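Local coordinates for probable sugar kinase (PDB 3KZH), which probably acts as a pfkB-family kinase that transfers phosphate to a sugar, and carries a covalently attached glucose in this crystal, at residues 137-142 and 266-271; 185-190 and 257-262; 229-234 and 279-284. All blocks are in the same frame, centred on the assembly; numbering follows the deposited sequence.

Contact 1: residues 137-142 and 266-271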
# COMPACT_ATOMS: atom_id res chain seq x y z
N ALA A 137 -8.66 25.86 17.28
CA ALA A 137 -8.10 25.96 15.94
C ALA A 137 -8.32 27.38 15.44
O ALA A 137 -9.42 27.92 15.58
CB ALA A 137 -8.77 24.98 15.00
N GLU A 138 -7.28 28.00 14.89
CA GLU A 138 -7.40 29.38 14.39
C GLU A 138 -8.31 29.39 13.17
O GLU A 138 -9.18 30.25 13.04
CB GLU A 138 -6.04 29.99 14.05
CG GLU A 138 -4.94 29.82 15.08
CD GLU A 138 -5.14 30.66 16.33
OE1 GLU A 138 -5.53 31.84 16.22
OE2 GLU A 138 -4.87 30.13 17.44
N TYR A 139 -8.07 28.45 12.25
CA TYR A 139 -8.88 28.29 11.05
C TYR A 139 -9.19 26.81 10.88
O TYR A 139 -8.44 25.96 11.37
CB TYR A 139 -8.20 28.89 9.79
CG TYR A 139 -8.02 30.41 9.82
CD1 TYR A 139 -8.98 31.27 9.28
CD2 TYR A 139 -6.93 30.99 10.46
CE1 TYR A 139 -8.84 32.69 9.41
CE2 TYR A 139 -6.77 32.37 10.61
CZ TYR A 139 -7.73 33.21 10.08
OH TYR A 139 -7.57 34.57 10.25
N THR A 140 -10.34 26.50 10.28
CA THR A 140 -10.73 25.11 10.05
C THR A 140 -11.25 24.91 8.62
O THR A 140 -12.25 25.50 8.22
CB THR A 140 -11.72 24.57 11.14
OG1 THR A 140 -11.10 24.61 12.43
CG2 THR A 140 -12.11 23.11 10.87
N VAL A 141 -10.54 24.08 7.86
CA VAL A 141 -10.86 23.79 6.46
C VAL A 141 -11.83 22.62 6.34
O VAL A 141 -11.68 21.58 7.00
CB VAL A 141 -9.57 23.50 5.62
CG1 VAL A 141 -9.90 23.09 4.18
CG2 VAL A 141 -8.67 24.73 5.62
N LEU A 142 -12.83 22.82 5.50
CA LEU A 142 -13.85 21.82 5.21
C LEU A 142 -14.11 21.86 3.72
O LEU A 142 -13.85 22.86 3.06
CB LEU A 142 -15.18 22.15 5.93
CG LEU A 142 -15.39 22.17 7.45
CD1 LEU A 142 -16.82 22.54 7.77
CD2 LEU A 142 -15.05 20.84 8.05
N GLY A 266 -1.00 32.18 4.48
CA GLY A 266 -1.18 33.62 4.54
C GLY A 266 -1.85 34.14 5.80
O GLY A 266 -1.39 35.11 6.39
N TYR A 267 -2.90 33.44 6.22
CA TYR A 267 -3.67 33.75 7.42
C TYR A 267 -2.84 33.58 8.70
O TYR A 267 -2.84 34.45 9.56
CB TYR A 267 -4.90 32.84 7.51
CG TYR A 267 -6.03 33.12 6.54
CD1 TYR A 267 -6.03 34.28 5.74
CD2 TYR A 267 -7.12 32.22 6.42
CE1 TYR A 267 -7.08 34.55 4.85
CE2 TYR A 267 -8.19 32.50 5.52
CZ TYR A 267 -8.15 33.67 4.75
OH TYR A 267 -9.16 33.97 3.86
N MSE A 268 -2.08 32.49 8.76
CA MSE A 268 -1.24 32.14 9.90
C MSE A 268 -0.07 33.11 10.08
O MSE A 268 0.32 33.43 11.20
CB MSE A 268 -0.77 30.67 9.78
CG MSE A 268 -1.90 29.63 9.74
SE MSE A 268 -2.78 29.52 11.44
CE MSE A 268 -4.52 29.02 11.07
N ASN A 269 0.40 33.67 8.97
CA ASN A 269 1.50 34.63 8.98
C ASN A 269 1.06 36.10 8.92
O ASN A 269 1.90 36.99 8.76
CB ASN A 269 2.52 34.30 7.88
CG ASN A 269 3.20 32.97 8.10
OD1 ASN A 269 3.98 32.81 9.05
ND2 ASN A 269 2.87 31.99 7.27
N LYS A 270 -0.25 36.33 9.11
CA LYS A 270 -0.90 37.66 9.10
C LYS A 270 -0.53 38.60 7.94
O LYS A 270 -0.47 39.82 8.12
CB LYS A 270 -0.71 38.39 10.45
CG LYS A 270 -1.40 37.76 11.65
CD LYS A 270 -0.42 36.93 12.47
CE LYS A 270 -1.08 36.30 13.69
NZ LYS A 270 -1.53 37.31 14.68
N MSE A 271 -0.31 38.03 6.77
CA MSE A 271 0.07 38.76 5.55
C MSE A 271 -1.07 39.55 4.91
O MSE A 271 -2.24 39.20 5.11
CB MSE A 271 0.60 37.77 4.49
CG MSE A 271 2.03 37.23 4.70
SE MSE A 271 2.34 35.53 3.78
CE MSE A 271 2.01 36.07 1.98
O HOH W 1 -4.59 35.45 11.24
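Tyr139 lays one ring face against Tyr267, whose CD2 comes within 3.5 Å of Tyr139 CE1, off centre and toward the rim. The two rings meet obliquely, their centroids 4.7 Å apart and planes inclined at 32°, and the CB of Tyr267 adds a CH-pi contact over the same ring, 4.0 Å from the Tyr139 centroid. Met268, a selenomethionine, runs past Tyr139 in the opposite direction; a bend at chi2 (-69°) carries its CE back toward the ring edge, where its modelled closeness is doubtful. The same methyl borders the CB of Glu138. Around the phenol end a water joins the segments, donating to Tyr267 O at 2.6 Å and reaching Tyr139 OH at a long 3.3 Å. The Tyr267 hydroxyl is hydrogen-bonded to Thr185 OG1 of strand 185-186, two strands along the sheet. After Met268 the helix ends in a Schellman motif: Met271 N bonds Gly266 O, Lys270 N bonds Tyr267 O, and Lys270 takes positive phi. His184 meets Tyr139 edge-to-face. The contact seats the C-terminal end of helix 255-268 on strand 139-143, which runs between parallel strands 9-12 and 162-166, while helix 273-288 touches Tyr267 through Ile276.

Contact 2: residues 185-190 and 257-262. With BGC (beta-D-glucopyranose), chain C.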
# COMPACT_ATOMS: atom_id res chain seq x y z
N THR A 185 -14.32 32.19 5.19
CA THR A 185 -13.74 32.25 3.86
C THR A 185 -14.34 31.19 2.97
O THR A 185 -14.58 30.06 3.41
CB THR A 185 -12.18 32.05 3.91
OG1 THR A 185 -11.58 33.15 4.58
CG2 THR A 185 -11.55 31.93 2.50
N ILE A 186 -14.68 31.59 1.75
CA ILE A 186 -15.15 30.63 0.76
C ILE A 186 -14.16 30.77 -0.41
O ILE A 186 -13.59 31.84 -0.63
CB ILE A 186 -16.65 30.85 0.32
CG1 ILE A 186 -16.90 32.25 -0.23
CG2 ILE A 186 -17.59 30.51 1.48
CD1 ILE A 186 -18.10 32.32 -1.13
N LYS A 187 -13.93 29.68 -1.13
CA LYS A 187 -13.00 29.67 -2.24
C LYS A 187 -13.61 28.92 -3.48
O LYS A 187 -13.22 27.76 -3.79
CB LYS A 187 -11.65 29.07 -1.83
CG LYS A 187 -10.44 29.66 -2.64
CD LYS A 187 -10.20 28.99 -3.95
CE LYS A 187 -9.96 27.50 -3.84
NZ LYS A 187 -10.66 26.75 -4.82
N PRO A 188 -14.57 29.57 -4.16
CA PRO A 188 -15.12 28.87 -5.32
C PRO A 188 -14.50 29.28 -6.65
O PRO A 188 -13.70 30.20 -6.69
CB PRO A 188 -16.60 29.27 -5.25
CG PRO A 188 -16.54 30.66 -4.77
CD PRO A 188 -15.53 30.57 -3.68
N ASN A 189 -14.80 28.53 -7.71
CA ASN A 189 -14.34 28.94 -9.02
C ASN A 189 -15.51 29.72 -9.64
O ASN A 189 -16.53 29.93 -8.96
CB ASN A 189 -13.81 27.77 -9.89
CG ASN A 189 -14.86 26.72 -10.24
OD1 ASN A 189 -16.05 26.87 -9.98
ND2 ASN A 189 -14.40 25.65 -10.86
N ARG A 190 -15.38 30.16 -10.89
CA ARG A 190 -16.44 30.93 -11.55
C ARG A 190 -17.83 30.28 -11.46
O ARG A 190 -18.74 30.85 -10.86
CB ARG A 190 -16.07 31.25 -13.00
CG ARG A 190 -17.01 32.25 -13.67
CD ARG A 190 -16.70 32.45 -15.14
NE ARG A 190 -15.41 33.12 -15.34
CZ ARG A 190 -15.27 34.41 -15.65
NH1 ARG A 190 -16.33 35.20 -15.81
NH2 ARG A 190 -14.05 34.91 -15.83
N ASP A 257 -6.47 22.82 -4.45
CA ASP A 257 -6.16 22.26 -3.13
C ASP A 257 -4.97 23.03 -2.54
O ASP A 257 -4.97 23.40 -1.37
CB ASP A 257 -5.75 20.78 -3.22
CG ASP A 257 -6.84 19.88 -3.80
OD1 ASP A 257 -8.02 20.27 -3.90
OD2 ASP A 257 -6.48 18.73 -4.16
N SER A 258 -3.97 23.24 -3.39
CA SER A 258 -2.76 23.98 -3.07
C SER A 258 -3.05 25.44 -2.82
O SER A 258 -2.35 26.07 -2.02
CB SER A 258 -1.76 23.87 -4.21
OG SER A 258 -1.30 22.56 -4.32
N PHE A 259 -4.08 25.98 -3.50
CA PHE A 259 -4.48 27.38 -3.31
C PHE A 259 -5.05 27.57 -1.92
O PHE A 259 -4.73 28.56 -1.28
CB PHE A 259 -5.50 27.87 -4.36
CG PHE A 259 -5.77 29.37 -4.31
CD1 PHE A 259 -4.92 30.27 -4.96
CD2 PHE A 259 -6.82 29.89 -3.52
CE1 PHE A 259 -5.10 31.67 -4.82
CE2 PHE A 259 -7.01 31.29 -3.37
CZ PHE A 259 -6.14 32.18 -4.02
N VAL A 260 -5.89 26.63 -1.47
CA VAL A 260 -6.53 26.66 -0.15
C VAL A 260 -5.45 26.61 0.95
O VAL A 260 -5.53 27.32 1.96
CB VAL A 260 -7.57 25.50 0.05
CG1 VAL A 260 -8.15 25.49 1.46
CG2 VAL A 260 -8.72 25.66 -0.93
N ALA A 261 -4.42 25.81 0.68
CA ALA A 261 -3.29 25.66 1.57
C ALA A 261 -2.50 26.95 1.73
O ALA A 261 -2.06 27.29 2.82
CB ALA A 261 -2.42 24.55 1.10
N GLY A 262 -2.40 27.69 0.62
CA GLY A 262 -1.69 28.96 0.60
C GLY A 262 -2.42 30.04 1.35
O GLY A 262 -1.78 30.95 1.86
C2 BGC C . -12.46 23.22 -7.75
C3 BGC C . -11.13 23.56 -8.48
C4 BGC C . -10.90 25.09 -8.16
C5 BGC C . -10.83 25.39 -6.61
C6 BGC C . -10.65 26.81 -6.24
C1 BGC C . -12.27 23.47 -6.26
O1 BGC C . -13.32 23.17 -5.66
O2 BGC C . -12.71 21.99 -7.92
O3 BGC C . -11.41 23.38 -9.72
O4 BGC C . -9.80 25.48 -8.77
O5 BGC C . -11.99 24.92 -5.98
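This is a buried packing of a lysine's aliphatic chain against a helix, at the sugar pocket of a ribokinase-like fold: residues 185-190 leave the end of a central parallel strand and 257-262 form the first turns of helix 255-268. Lys187 carries the contact. Its CD comes 3.5 Å from Phe259 CD2 and its CG lies 3.7 Å from the same ring carbon, the two side chains meeting at a slant. Farther along, Lys187 CE rests 3.7 Å from Val260 CG2, so the ring and the methyl flank successive parts of the chain. CG stands opposite the backbone N (chi1 -151°), and bends at chi2, chi3 and chi4 keep the chain from extending and bring NZ round to the sugar. Its end is chemically modified: NZ is bonded to C6 of beta-D-glucopyranose at 1.4 Å, tethering the sugar to the protein. Asp166 OD1, Val168 O and Glu192 OE2 hydrogen-bond the glucose. Asn189, a pocket residue whose ND2 stays 3.9 Å from sugar O3, acts as N-cap of helix 190-197, its OD1 accepting from Glu192 N and so linking the cap to a sugar-binding residue. Gly254 to Asp257 spell the GAGD signature of pfkB kinases, consistent with an active-site location. Strand 185-186 lies between strands 162-166 and 221-225, with Phe223 and Ser225 touching Lys187, while helix 44-54 packs beside helix 255-268 through Asn51 and Met52.

Contact 3: residues 229-234 and 279-284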
# COMPACT_ATOMS: atom_id res chain seq x y z
N ASP A 229 -7.54 33.43 -16.05
CA ASP A 229 -7.64 34.85 -15.70
C ASP A 229 -7.22 35.18 -14.27
O ASP A 229 -7.30 36.33 -13.83
CB ASP A 229 -9.05 35.38 -15.98
CG ASP A 229 -9.48 35.22 -17.42
OD1 ASP A 229 -8.67 35.50 -18.34
OD2 ASP A 229 -10.64 34.82 -17.64
N GLY A 230 -6.79 34.16 -13.53
CA GLY A 230 -6.32 34.36 -12.18
C GLY A 230 -7.31 34.23 -11.05
O GLY A 230 -8.21 33.40 -11.07
N ILE A 231 -7.08 35.04 -10.02
CA ILE A 231 -7.91 35.02 -8.83
C ILE A 231 -8.50 36.38 -8.56
O ILE A 231 -7.79 37.39 -8.58
CB ILE A 231 -7.06 34.62 -7.57
CG1 ILE A 231 -6.37 33.26 -7.78
CG2 ILE A 231 -7.88 34.68 -6.27
CD1 ILE A 231 -7.26 32.06 -7.87
N PHE A 232 -9.79 36.38 -8.27
CA PHE A 232 -10.52 37.58 -7.90
C PHE A 232 -10.67 37.49 -6.38
O PHE A 232 -11.08 36.46 -5.86
CB PHE A 232 -11.90 37.61 -8.58
CG PHE A 232 -12.74 38.78 -8.18
CD1 PHE A 232 -12.57 40.03 -8.81
CD2 PHE A 232 -13.66 38.68 -7.11
CE1 PHE A 232 -13.29 41.16 -8.38
CE2 PHE A 232 -14.39 39.79 -6.66
CZ PHE A 232 -14.21 41.04 -7.30
N TYR A 233 -10.42 38.59 -5.68
CA TYR A 233 -10.55 38.62 -4.22
C TYR A 233 -11.37 39.80 -3.71
O TYR A 233 -11.42 40.85 -4.36
CB TYR A 233 -9.16 38.64 -3.55
CG TYR A 233 -8.29 39.85 -3.85
CD1 TYR A 233 -8.35 41.02 -3.05
CD2 TYR A 233 -7.37 39.83 -4.90
CE1 TYR A 233 -7.53 42.14 -3.31
CE2 TYR A 233 -6.53 40.95 -5.17
CZ TYR A 233 -6.62 42.10 -4.37
OH TYR A 233 -5.89 43.23 -4.68
N ASN A 234 -11.89 39.65 -2.49
CA ASN A 234 -12.67 40.71 -1.82
C ASN A 234 -12.79 40.40 -0.33
O ASN A 234 -13.24 39.33 0.05
CB ASN A 234 -14.07 40.84 -2.44
CG ASN A 234 -14.77 42.18 -2.12
OD1 ASN A 234 -14.26 43.02 -1.39
ND2 ASN A 234 -15.96 42.35 -2.66
N PHE A 279 1.04 34.31 -3.02
CA PHE A 279 1.70 33.14 -2.40
C PHE A 279 0.90 31.88 -2.73
O PHE A 279 1.47 30.89 -3.19
CB PHE A 279 1.84 33.34 -0.87
CG PHE A 279 2.68 32.27 -0.18
CD1 PHE A 279 4.05 32.49 0.08
CD2 PHE A 279 2.13 31.00 0.15
CE1 PHE A 279 4.87 31.47 0.64
CE2 PHE A 279 2.94 29.97 0.71
CZ PHE A 279 4.31 30.21 0.95
N ALA A 280 -0.40 31.94 -2.48
CA ALA A 280 -1.32 30.84 -2.75
C ALA A 280 -1.43 30.50 -4.24
O ALA A 280 -1.60 29.34 -4.60
CB ALA A 280 -2.68 31.16 -2.18
N MSE A 281 -1.30 31.52 -5.09
CA MSE A 281 -1.37 31.33 -6.53
C MSE A 281 -0.09 30.69 -7.05
O MSE A 281 -0.15 29.86 -7.96
CB MSE A 281 -1.62 32.65 -7.23
CG MSE A 281 -2.60 32.54 -8.38
SE MSE A 281 -2.99 34.24 -9.20
CE MSE A 281 -3.00 35.31 -7.66
N THR A 282 1.04 31.05 -6.43
CA THR A 282 2.36 30.47 -6.77
C THR A 282 2.34 28.97 -6.47
O THR A 282 2.86 28.18 -7.26
CB THR A 282 3.52 31.18 -5.99
OG1 THR A 282 3.60 32.55 -6.40
CG2 THR A 282 4.86 30.51 -6.25
N MSE A 283 1.68 28.59 -5.37
CA MSE A 283 1.51 27.20 -4.93
C MSE A 283 0.62 26.45 -5.91
O MSE A 283 0.87 25.28 -6.23
CB MSE A 283 0.88 27.13 -3.53
CG MSE A 283 1.77 27.60 -2.43
SE MSE A 283 1.15 27.12 -0.65
CE MSE A 283 0.94 25.23 -1.00
N SER A 284 -0.43 27.14 -6.38
CA SER A 284 -1.36 26.57 -7.35
C SER A 284 -0.65 26.39 -8.69
O SER A 284 -0.81 25.36 -9.32
CB SER A 284 -2.60 27.46 -7.49
OG SER A 284 -3.56 26.86 -8.34
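Ile231 and Met281 pack helix 273-288 against the sheet in this alpha/beta, ribokinase-like domain, where strand 231-234 opens the antiparallel part that follows the parallel core. The tight part is a single pair. Met281, a selenomethionine, places SE 3.8 Å from Ile231 CG1, with its CG and CE each 3.9 Å from that same atom, so three successive atoms of the methionine arch around one methylene. The two side chains run antiparallel alongside one another. A bend at chi3 (-37°) curls the methyl back, and CE also approaches Ile231 CB at 4.1 Å. Both residues are buried, and the contact between the two segments is apolar packing. Further hydrophobic neighbours close round it: Val277, one turn earlier in the helix, touches Ile231, and Ile242 of the adjacent antiparallel strand touches Met281. Phe259 CE1 of helix 255-268 also touches Ile231 CG1, from a direction roughly at right angles to SE.

The looser side lies where the strand begins. Gly230, still buried, bends the chain with a positive phi (92°), a conformation in which a CB would jam against the preceding carbonyl O, and meets the selenomethionine only through its backbone. One residue earlier, Asp229 is partly exposed and takes no part, its carboxylate turned instead to a long, weak ion pair with Arg190. At the far end of the helical segment Ser284 is also partly exposed, its OG weakly bonded to Ala255 O. The margin of the contact is marked by Gly230 CA, which stands 4.5 Å from Met281 SE.

In the fold
Contacts 2 and 3 are buried, their centres about 8 Å apart, whereas contact 1 is only partly buried and reaches the surface at Glu138. All three set a helix on the same large sheet. Contacts 1 and 2 use opposite ends of helix 255-268 and are tied by the probable hydrogen bond between Tyr267 OH and Thr185 OG1 and by packing of Val141 on Val260; contact 3 uses the next helix, 273-288, whose Ala280 and Met283 touch the backbone of 257-262. Chemistry follows position: two tyrosines and a bridging water at the partly exposed C-terminal end of helix 255-268, a sugar-modified lysine in the pocket, and purely apolar packing in contact 3. Met271 against Phe279 links contacts 1 and 3.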